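Local coordinates for 3-hydroxyacyl-thioester dehydratase X (Mycobacterium tuberculosis, PDB 4OOB), which catalyses the reversible dehydration of (3R)-3-hydroxyacyl-CoA to trans-2-enoyl-CoA, accepting many chain lengths but favouring C8 to C12 substrates, at residues A[62-65]-A[66-70]; A[96-100]-A[101-105]; A[154-158]-A[159-163]; A[220-223]-A[224-228]. All coordinates share one frame; numbering follows the deposited sequence.

Contact 1. Residues A[62-65]-A[66-70]; sequences PFAA and MGAIH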
loop_
_atom_site.group_PDB
_atom_site.type_symbol
_atom_site.label_atom_id
_atom_site.label_comp_id
_atom_site.label_asym_id
_atom_site.label_seq_id
_atom_site.Cartn_x
_atom_site.Cartn_y
_atom_site.Cartn_z
ATOM N N PRO A 62 6.028 -11.992 7.790
ATOM C CA PRO A 62 5.285 -10.724 7.754
ATOM C C PRO A 62 6.229 -9.445 7.655
ATOM O O PRO A 62 6.350 -8.629 8.596
ATOM C CB PRO A 62 4.546 -10.772 9.094
ATOM C CG PRO A 62 5.611 -11.317 10.006
ATOM C CD PRO A 62 6.353 -12.363 9.176
ATOM N N PHE A 63 6.916 -9.346 6.514
ATOM C CA PHE A 63 7.855 -8.262 6.214
ATOM C C PHE A 63 7.967 -8.246 4.704
ATOM O O PHE A 63 8.063 -9.308 4.059
ATOM C CB PHE A 63 9.313 -8.459 6.729
ATOM C CG PHE A 63 9.464 -9.053 8.115
ATOM C CD1 PHE A 63 9.795 -8.258 9.200
ATOM C CD2 PHE A 63 9.401 -10.432 8.305
ATOM C CE1 PHE A 63 9.980 -8.798 10.445
ATOM C CE2 PHE A 63 9.581 -10.993 9.565
ATOM C CZ PHE A 63 9.861 -10.172 10.638
ATOM N N ALA A 64 8.013 -7.038 4.150
ATOM C CA ALA A 64 8.490 -6.854 2.794
ATOM C C ALA A 64 9.980 -7.048 2.951
ATOM O O ALA A 64 10.525 -6.847 4.035
ATOM C CB ALA A 64 8.148 -5.466 2.270
ATOM N N ALA A 65 10.636 -7.493 1.888
ATOM C CA ALA A 65 12.100 -7.700 1.949
ATOM C C ALA A 65 12.680 -6.379 2.374
ATOM O O ALA A 65 12.156 -5.264 2.017
ATOM C CB ALA A 65 12.692 -8.145 0.600
ATOM N N MET A 66 13.757 -6.486 3.135
ATOM C CA MET A 66 14.314 -5.335 3.785
ATOM C C MET A 66 14.751 -4.396 2.689
ATOM O O MET A 66 15.342 -4.784 1.694
ATOM C CB MET A 66 15.467 -5.748 4.698
ATOM C CG MET A 66 15.728 -4.757 5.824
ATOM S SD MET A 66 17.086 -5.308 6.872
ATOM C CE MET A 66 16.672 -6.958 7.382
ATOM N N GLY A 67 14.396 -3.150 2.810
ATOM C CA GLY A 67 14.805 -2.225 1.794
ATOM C C GLY A 67 13.950 -2.131 0.526
ATOM O O GLY A 67 14.008 -1.034 -0.105
ATOM N N ALA A 68 13.214 -3.240 0.152
ATOM C CA ALA A 68 12.185 -3.230 -0.912
ATOM C C ALA A 68 11.418 -1.939 -0.895
ATOM O O ALA A 68 11.164 -1.368 0.158
ATOM C CB ALA A 68 11.179 -4.325 -0.722
ATOM N N ILE A 69 11.004 -1.510 -2.061
ATOM C CA ILE A 69 10.296 -0.252 -2.172
ATOM C C ILE A 69 9.020 -0.564 -2.925
ATOM O O ILE A 69 9.076 -1.160 -3.985
ATOM C CB ILE A 69 11.141 0.767 -2.951
ATOM C CG1 ILE A 69 12.479 1.004 -2.227
ATOM C CG2 ILE A 69 10.349 2.074 -3.184
ATOM C CD1 ILE A 69 13.448 1.924 -3.009
ATOM N N HIS A 70 7.888 -0.174 -2.343
ATOM C CA HIS A 70 6.609 -0.328 -2.988
ATOM C C HIS A 70 6.465 0.807 -4.060
ATOM O O HIS A 70 6.441 2.002 -3.750
ATOM C CB HIS A 70 5.505 -0.291 -1.914
ATOM C CG HIS A 70 4.198 -0.795 -2.383
ATOM N ND1 HIS A 70 3.118 -0.979 -1.548
ATOM C CD2 HIS A 70 3.785 -1.163 -3.609
ATOM C CE1 HIS A 70 2.095 -1.428 -2.243
ATOM N NE2 HIS A 70 2.469 -1.522 -3.500
#

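Contact 2. Residues A[96-100]-A[101-105]; sequences LREHR and RGLLV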
loop_
_atom_site.group_PDB
_atom_site.type_symbol
_atom_site.label_atom_id
_atom_site.label_comp_id
_atom_site.label_asym_id
_atom_site.label_seq_id
_atom_site.Cartn_x
_atom_site.Cartn_y
_atom_site.Cartn_z
ATOM N N LEU A 96 8.822 -10.244 -13.681
ATOM C CA LEU A 96 10.147 -9.752 -13.298
ATOM C C LEU A 96 10.664 -8.881 -14.367
ATOM O O LEU A 96 10.751 -9.309 -15.495
ATOM C CB LEU A 96 11.187 -10.843 -13.135
ATOM C CG LEU A 96 11.590 -11.250 -11.732
ATOM C CD1 LEU A 96 11.689 -10.082 -10.736
ATOM C CD2 LEU A 96 10.536 -12.272 -11.306
ATOM N N ARG A 97 11.053 -7.671 -14.019
ATOM C CA ARG A 97 11.810 -6.890 -14.977
ATOM C C ARG A 97 12.727 -5.893 -14.285
ATOM O O ARG A 97 12.569 -5.560 -13.077
ATOM C CB ARG A 97 10.896 -6.214 -16.014
ATOM C CG ARG A 97 10.037 -5.042 -15.546
ATOM C CD ARG A 97 8.775 -5.566 -14.922
ATOM N NE ARG A 97 7.795 -4.558 -14.549
ATOM C CZ ARG A 97 6.885 -4.721 -13.588
ATOM N NH1 ARG A 97 6.777 -5.833 -12.825
ATOM N NH2 ARG A 97 6.091 -3.737 -13.353
ATOM N N GLU A 98 13.676 -5.434 -15.091
ATOM C CA GLU A 98 14.774 -4.632 -14.657
ATOM C C GLU A 98 14.348 -3.205 -14.563
ATOM O O GLU A 98 13.507 -2.764 -15.286
ATOM C CB GLU A 98 15.952 -4.763 -15.629
ATOM C CG GLU A 98 16.950 -5.876 -15.309
ATOM C CD GLU A 98 18.231 -5.727 -16.124
ATOM O OE1 GLU A 98 18.180 -5.185 -17.211
ATOM O OE2 GLU A 98 19.306 -6.160 -15.677
ATOM N N HIS A 99 14.925 -2.497 -13.629
ATOM C CA HIS A 99 14.690 -1.093 -13.423
ATOM C C HIS A 99 16.098 -0.557 -13.078
ATOM O O HIS A 99 17.010 -1.316 -12.827
ATOM C CB HIS A 99 13.665 -0.925 -12.315
ATOM C CG HIS A 99 13.439 0.484 -11.886
ATOM N ND1 HIS A 99 12.272 1.168 -12.165
ATOM C CD2 HIS A 99 14.204 1.333 -11.169
ATOM C CE1 HIS A 99 12.328 2.383 -11.651
ATOM N NE2 HIS A 99 13.498 2.511 -11.047
ATOM N N ARG A 100 16.278 0.735 -13.152
ATOM C CA ARG A 100 17.535 1.372 -12.869
ATOM C C ARG A 100 18.084 1.075 -11.425
ATOM O O ARG A 100 19.318 1.072 -11.185
ATOM C CB ARG A 100 17.315 2.868 -13.056
ATOM C CG ARG A 100 18.552 3.736 -12.872
ATOM C CD ARG A 100 18.172 5.195 -13.078
ATOM N NE ARG A 100 19.243 6.088 -12.669
ATOM C CZ ARG A 100 19.369 6.646 -11.474
ATOM N NH1 ARG A 100 18.476 6.455 -10.492
ATOM N NH2 ARG A 100 20.423 7.409 -11.267
ATOM N N ARG A 101 17.162 0.839 -10.493
ATOM C CA ARG A 101 17.451 0.764 -9.097
ATOM C C ARG A 101 17.136 -0.602 -8.561
ATOM O O ARG A 101 17.297 -0.854 -7.372
ATOM C CB ARG A 101 16.701 1.881 -8.354
ATOM C CG ARG A 101 17.463 3.191 -8.478
ATOM C CD ARG A 101 16.703 4.432 -8.104
ATOM N NE ARG A 101 15.975 4.297 -6.877
ATOM C CZ ARG A 101 14.661 4.497 -6.726
ATOM N NH1 ARG A 101 13.897 4.891 -7.741
ATOM N NH2 ARG A 101 14.117 4.340 -5.517
ATOM N N GLY A 102 16.701 -1.492 -9.443
ATOM C CA GLY A 102 16.560 -2.900 -9.090
ATOM C C GLY A 102 15.635 -3.686 -9.980
ATOM O O GLY A 102 15.476 -3.364 -11.166
ATOM N N LEU A 103 15.000 -4.684 -9.384
ATOM C CA LEU A 103 14.176 -5.646 -10.068
ATOM C C LEU A 103 12.742 -5.498 -9.522
ATOM O O LEU A 103 12.499 -5.608 -8.325
ATOM C CB LEU A 103 14.724 -7.047 -9.842
ATOM C CG LEU A 103 15.387 -7.916 -10.931
ATOM C CD1 LEU A 103 15.945 -7.176 -12.151
ATOM C CD2 LEU A 103 16.428 -8.858 -10.355
ATOM N N LEU A 104 11.818 -5.229 -10.438
ATOM C CA LEU A 104 10.428 -5.104 -10.125
ATOM C C LEU A 104 9.824 -6.478 -10.334
ATOM O O LEU A 104 10.171 -7.177 -11.296
ATOM C CB LEU A 104 9.703 -4.094 -11.056
ATOM C CG LEU A 104 10.265 -2.679 -11.143
ATOM C CD1 LEU A 104 9.769 -1.955 -12.400
ATOM C CD2 LEU A 104 9.847 -1.866 -9.912
ATOM N N VAL A 105 8.879 -6.806 -9.464
ATOM C CA VAL A 105 8.035 -7.975 -9.638
ATOM C C VAL A 105 6.605 -7.622 -9.270
ATOM O O VAL A 105 6.370 -6.824 -8.358
ATOM C CB VAL A 105 8.506 -9.130 -8.757
ATOM C CG1 VAL A 105 8.469 -8.725 -7.274
ATOM C CG2 VAL A 105 7.639 -10.343 -9.009
#

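Contact 3. Residues A[154-158]-A[159-163]; sequences LRITP and AKIRR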
loop_
_atom_site.group_PDB
_atom_site.type_symbol
_atom_site.label_atom_id
_atom_site.label_comp_id
_atom_site.label_asym_id
_atom_site.label_seq_id
_atom_site.Cartn_x
_atom_site.Cartn_y
_atom_site.Cartn_z
ATOM N N LEU A 154 -1.537 15.519 6.118
ATOM C CA LEU A 154 -1.158 14.303 6.852
ATOM C C LEU A 154 0.085 14.588 7.662
ATOM O O LEU A 154 1.040 15.114 7.097
ATOM C CB LEU A 154 -0.879 13.192 5.833
ATOM C CG LEU A 154 -2.040 12.241 5.634
ATOM C CD1 LEU A 154 -3.374 12.923 5.557
ATOM C CD2 LEU A 154 -1.836 11.388 4.417
ATOM N N ARG A 155 0.080 14.270 8.955
ATOM C CA ARG A 155 1.294 14.324 9.785
ATOM C C ARG A 155 1.626 12.932 10.297
ATOM O O ARG A 155 0.835 12.300 10.964
ATOM C CB ARG A 155 1.193 15.248 11.028
ATOM C CG ARG A 155 2.638 15.700 11.433
ATOM C CD ARG A 155 2.876 15.578 12.883
ATOM N NE ARG A 155 4.252 15.638 13.420
ATOM C CZ ARG A 155 5.374 16.130 12.861
ATOM N NH1 ARG A 155 5.463 16.662 11.650
ATOM N NH2 ARG A 155 6.483 16.074 13.566
ATOM N N ILE A 156 2.841 12.496 10.039
ATOM C CA ILE A 156 3.158 11.098 10.170
ATOM C C ILE A 156 4.438 10.986 10.964
ATOM O O ILE A 156 5.465 11.435 10.513
ATOM C CB ILE A 156 3.318 10.454 8.795
ATOM C CG1 ILE A 156 2.134 10.796 7.920
ATOM C CG2 ILE A 156 3.422 8.921 8.909
ATOM C CD1 ILE A 156 2.311 10.213 6.541
ATOM N N THR A 157 4.335 10.400 12.150
ATOM C CA THR A 157 5.443 10.235 13.079
ATOM C C THR A 157 6.056 8.814 12.994
ATOM O O THR A 157 5.384 7.840 12.593
ATOM C CB THR A 157 4.955 10.432 14.528
ATOM O OG1 THR A 157 4.026 9.389 14.853
ATOM C CG2 THR A 157 4.200 11.760 14.702
ATOM N N PRO A 158 7.328 8.683 13.391
ATOM C CA PRO A 158 7.875 7.355 13.611
ATOM C C PRO A 158 6.926 6.472 14.437
ATOM O O PRO A 158 6.719 5.298 14.111
ATOM C CB PRO A 158 9.188 7.645 14.376
ATOM C CG PRO A 158 9.631 8.952 13.756
ATOM C CD PRO A 158 8.333 9.732 13.654
ATOM N N ALA A 159 6.328 7.020 15.484
ATOM C CA ALA A 159 5.510 6.189 16.361
ATOM C C ALA A 159 4.209 5.707 15.678
ATOM O O ALA A 159 3.868 4.568 15.783
ATOM C CB ALA A 159 5.248 6.897 17.689
ATOM N N LYS A 160 3.508 6.554 14.929
ATOM C CA LYS A 160 2.358 6.100 14.105
ATOM C C LYS A 160 2.757 4.900 13.168
ATOM O O LYS A 160 1.991 3.912 13.018
ATOM C CB LYS A 160 1.853 7.258 13.290
ATOM C CG LYS A 160 0.776 6.933 12.262
ATOM C CD LYS A 160 -0.527 6.533 12.929
ATOM C CE LYS A 160 -1.093 7.549 13.927
ATOM N NZ LYS A 160 -1.217 8.887 13.299
ATOM N N ILE A 161 3.971 4.952 12.630
ATOM C CA ILE A 161 4.439 3.938 11.672
ATOM C C ILE A 161 4.954 2.665 12.382
ATOM O O ILE A 161 4.823 1.572 11.813
ATOM C CB ILE A 161 5.453 4.546 10.658
ATOM C CG1 ILE A 161 4.755 5.596 9.815
ATOM C CG2 ILE A 161 6.148 3.486 9.755
ATOM C CD1 ILE A 161 3.639 5.075 8.924
ATOM N N ARG A 162 5.501 2.776 13.602
ATOM C CA ARG A 162 5.678 1.571 14.464
ATOM C C ARG A 162 4.294 0.964 14.716
ATOM O O ARG A 162 4.127 -0.233 14.596
ATOM C CB ARG A 162 6.429 1.830 15.812
ATOM C CG ARG A 162 7.922 2.146 15.679
ATOM C CD ARG A 162 8.710 2.245 17.008
ATOM N NE ARG A 162 8.297 3.437 17.770
ATOM C CZ ARG A 162 8.800 4.663 17.652
ATOM N NH1 ARG A 162 9.812 4.930 16.827
ATOM N NH2 ARG A 162 8.325 5.630 18.397
ATOM N N ARG A 163 3.279 1.778 15.007
ATOM C CA ARG A 163 1.935 1.196 15.225
ATOM C C ARG A 163 1.361 0.536 13.968
ATOM O O ARG A 163 0.752 -0.532 14.055
ATOM C CB ARG A 163 0.907 2.214 15.762
ATOM C CG ARG A 163 0.847 2.346 17.263
ATOM C CD ARG A 163 -0.579 2.725 17.693
ATOM N NE ARG A 163 -0.859 4.086 17.293
ATOM C CZ ARG A 163 -2.038 4.584 16.898
ATOM N NH1 ARG A 163 -3.148 3.854 16.797
ATOM N NH2 ARG A 163 -2.090 5.868 16.585
HETATM O O HOH W 1 1.135 10.411 13.101
#

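Contact 4. Residues A[220-223]-A[224-228]; sequences KPVL and LPATA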
loop_
_atom_site.group_PDB
_atom_site.type_symbol
_atom_site.label_atom_id
_atom_site.label_comp_id
_atom_site.label_asym_id
_atom_site.label_seq_id
_atom_site.Cartn_x
_atom_site.Cartn_y
_atom_site.Cartn_z
ATOM N N LYS A 220 8.385 9.908 -4.201
ATOM C CA LYS A 220 9.381 10.267 -3.144
ATOM C C LYS A 220 8.996 9.576 -1.849
ATOM O O LYS A 220 7.824 9.647 -1.465
ATOM C CB LYS A 220 9.412 11.774 -2.848
ATOM C CG LYS A 220 9.766 12.647 -4.062
ATOM C CD LYS A 220 11.264 12.742 -4.330
ATOM C CE LYS A 220 11.832 14.094 -3.891
ATOM N NZ LYS A 220 13.331 14.108 -3.949
ATOM N N PRO A 221 9.962 8.914 -1.200
ATOM C CA PRO A 221 9.750 8.238 0.059
ATOM C C PRO A 221 9.296 9.212 1.129
ATOM O O PRO A 221 9.593 10.382 1.059
ATOM C CB PRO A 221 11.125 7.633 0.372
ATOM C CG PRO A 221 12.107 8.503 -0.364
ATOM C CD PRO A 221 11.371 8.795 -1.645
ATOM N N VAL A 222 8.489 8.755 2.055
ATOM C CA VAL A 222 7.925 9.635 3.034
ATOM C C VAL A 222 8.822 9.524 4.233
ATOM O O VAL A 222 8.715 8.522 5.017
ATOM C CB VAL A 222 6.489 9.216 3.315
ATOM C CG1 VAL A 222 5.916 9.948 4.535
ATOM C CG2 VAL A 222 5.639 9.475 2.049
ATOM N N LEU A 223 9.788 10.465 4.316
ATOM C CA LEU A 223 10.774 10.471 5.401
ATOM C C LEU A 223 10.121 10.976 6.624
ATOM O O LEU A 223 9.373 11.911 6.541
ATOM C CB LEU A 223 11.957 11.365 5.117
ATOM C CG LEU A 223 12.791 11.030 3.885
ATOM C CD1 LEU A 223 13.864 12.141 3.800
ATOM C CD2 LEU A 223 13.387 9.635 3.982
ATOM N N LEU A 224 10.363 10.331 7.763
ATOM C CA LEU A 224 9.590 10.625 8.989
ATOM C C LEU A 224 10.483 11.443 9.952
ATOM O O LEU A 224 11.701 11.286 9.919
ATOM C CB LEU A 224 9.114 9.328 9.654
ATOM C CG LEU A 224 8.408 8.250 8.812
ATOM C CD1 LEU A 224 8.135 7.019 9.657
ATOM C CD2 LEU A 224 7.072 8.768 8.267
ATOM N N PRO A 225 9.886 12.335 10.765
ATOM C CA PRO A 225 8.464 12.757 10.724
ATOM C C PRO A 225 8.130 13.511 9.421
ATOM O O PRO A 225 8.963 14.218 8.878
ATOM C CB PRO A 225 8.355 13.738 11.912
ATOM C CG PRO A 225 9.778 14.230 12.127
ATOM C CD PRO A 225 10.611 13.008 11.860
ATOM N N ALA A 226 6.922 13.346 8.925
ATOM C CA ALA A 226 6.515 13.956 7.673
ATOM C C ALA A 226 5.278 14.808 7.907
ATOM O O ALA A 226 4.298 14.382 8.557
ATOM C CB ALA A 226 6.200 12.887 6.652
ATOM N N THR A 227 5.317 15.994 7.314
ATOM C CA THR A 227 4.125 16.791 7.184
ATOM C C THR A 227 3.840 16.881 5.707
ATOM O O THR A 227 4.653 17.420 4.974
ATOM C CB THR A 227 4.352 18.171 7.769
ATOM O OG1 THR A 227 4.616 18.011 9.165
ATOM C CG2 THR A 227 3.158 18.983 7.620
ATOM N N ALA A 228 2.689 16.392 5.253
ATOM C CA ALA A 228 2.476 16.280 3.823
ATOM C C ALA A 228 1.071 16.746 3.392
ATOM O O ALA A 228 0.042 16.382 4.003
ATOM C CB ALA A 228 2.748 14.878 3.392
#

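Contact 1. Residues A[62-65]-A[66-70]
Ala65 and Ala68 are the ends of a type II beta turn, closed by a hydrogen bond of 2.9 Å from Ala68 N to Ala65 O. The turn reverses the chain between a loop and strand 69-77 of the hot-dog sheet. Its closing bond is bent, at 131° at the hydrogen, and the donor stands well above the plane of the Ala65 carbonyl. Gly67 takes the third position with a positive phi of 84°, a backbone conformation that glycine readily adopts and that a side chain would crowd against the carbonyl oxygen of Met66. The side chains that meet are three methyls. Ala68 CB lies 4.3 Å from Ala65 CB and 4.4 Å from Ala64 CB, so the methyl of Ala68, just before strand 69-77, touches two others. At the second position, the bond to Met66 CB points away from 62-65, and the side chain touches Asn172 and Phe184. The surroundings hold the loop as well: Ala64 N is hydrogen-bonded to Asp170 OD1, and Ala65 and Ala68 both pack on His127 of strand 116-128. The tightest side-chain approach to the turn's carbonyl comes from Ala68, whose CB is 3.1 Å from Ala65 O.

Contact 2. Residues A[96-100]-A[101-105]
Leu104, Arg101 and His99 carry most of this contact, which is the end of the beta hairpin of strands 86-99 and 102-113, with Arg100 and Arg101 at its turn. The register is antiparallel: Arg97 and Leu104 form a hydrogen-bonded pair, with Leu104 N to Arg97 O at 2.8 Å and Arg97 N to Leu104 O at 2.9 Å. Leu104 meets both Arg97 and His99 on the sheet face the three share. Arg97, with CG wedged between its backbone N and carbonyl carbon (chi1 72°) and a second bend at chi2, folds back so that Leu104 CB sits over the centre of one guanidinium face, 3.7 Å above the plane. The polar end of this arginine is held elsewhere, by a salt bridge from NH1 to Asp106 and a bond to Asn95 O. Diagonally across the hairpin, His99 CB lies 4.0 Å from Leu104 CG. The His99 ring, its CG anti to the backbone N (chi1 173°), lies beside Arg101, whose backbone N approaches the ring edge in plane, 3.1 Å from His99 CD2, a close contact and not a hydrogen bond. The Arg101 guanidinium stands steeply to the imidazole, the two planes 78° apart, with Arg101 NH1 4.1 Å from His99 NE2, too far for a hydrogen bond.

Contact 3. Residues A[154-158]-A[159-163]
One face of the Arg162 guanidinium rests on the backbone at the start of helix 158-167. Pro158 C lies 4.0 Å above its plane and Ala159 CA on the same face 3.4 Å above it, neither over the centre of the group. A bend at chi3 (-69°) curls the arginine back over this first turn, bringing NH1 to 3.7 Å from Pro158 CB. The helical bonding begins here: Arg162 N donates to Pro158 O at 2.8 Å, and Ile161 N to Thr157 O.

Thr157 precedes the helix and caps it. Its OG1, set between the backbone N and the carbonyl carbon by a chi1 of 65°, accepts from Lys160 N over 2.9 Å in an almost straight bond (173° at the hydrogen). The cap thus satisfies a first-turn N-H that has no helical carbonyl before it. Lys160 itself curls through three successive bends, and its NZ donates to a water at 2.8 Å, which in turn gives a proton to Arg155 O, linking the lysine to strand 152-156.

On the buried side, Ile156 and Ile161 meet at an oblique angle, with Ile156 CG2 3.7 Å from Ile161 CG1. Phe195 of helix 193-199 touches both. The arrangement is a threonine N-cap followed by a proline in the first turn, here marking the passage from a strand outermost within this chain into a helix in the MaoC-like part of the hot-dog fold.

Contact 4. Residues A[220-223]-A[224-228]
Leu223 O has two close neighbours beyond the bend: Ala226 CB approaches Leu223 O to 3.3 Å, and Pro225 O lies 3.3 Å from Leu223 O, two acceptors with no bond between them. No hydrogen bond joins 220-223 to 224-228; across the corner there is only van der Waals contact, and backbone bonds from Val222 to Ala191 and from Leu224 to Val189 hold it from outside. Val222 CG1 is the branch that does the work. Lying anti to the backbone N (chi1 169°), it stands beside the carbonyl carbon, and Val222 CG1 reaches 3.6 Å from Ala226 CB. The same Val222 CG1 is 4.1 Å from Leu224 CD2, so it touches two residues beyond the bend.

The bend rests on a cis peptide before Pro225. Backbone angles at Leu224 and Pro225 are close to those of a type VIb turn, and the CA atoms of Leu223 and Ala226 are 6.0 Å apart. In the hot-dog fold of this MaoC-like region, the turn leads from the loop after strand 212-218 into strand 226-234. There Ala226 O accepts a probable backbone hydrogen bond from Ile156 N, which fixes the start of that strand against strand 152-156. Leu224 carries its CG beside the backbone N (chi1 -49°), and Leu224 CD2 comes to 3.6 Å from Val222 O. Beyond the two segments, Leu224 packs on Pro158 and Ile161 of helix 158-167, and both Val222 and Leu224 touch Ile156.

All four contacts are local and follow one another in series, so none encloses or crosses another. From the N terminus, contact 1 closes a turn into strand 69-77, and contact 2 then closes the hairpin of strands 86-99 and 102-113. These two touch, Ile69 CD1 lying 3.5 Å from Arg101 NH2. Farther along, contact 3 joins strand 152-156 to helix 158-167, and contact 4 turns the chain into strand 226-234. Strands 152-156 and 226-234 are neighbours, and a probable hydrogen bond from Leu154 N to Ala228 O joins them. Contacts 2 and 3 have centres about 29 Å apart, yet all four reach the same antiparallel sheet.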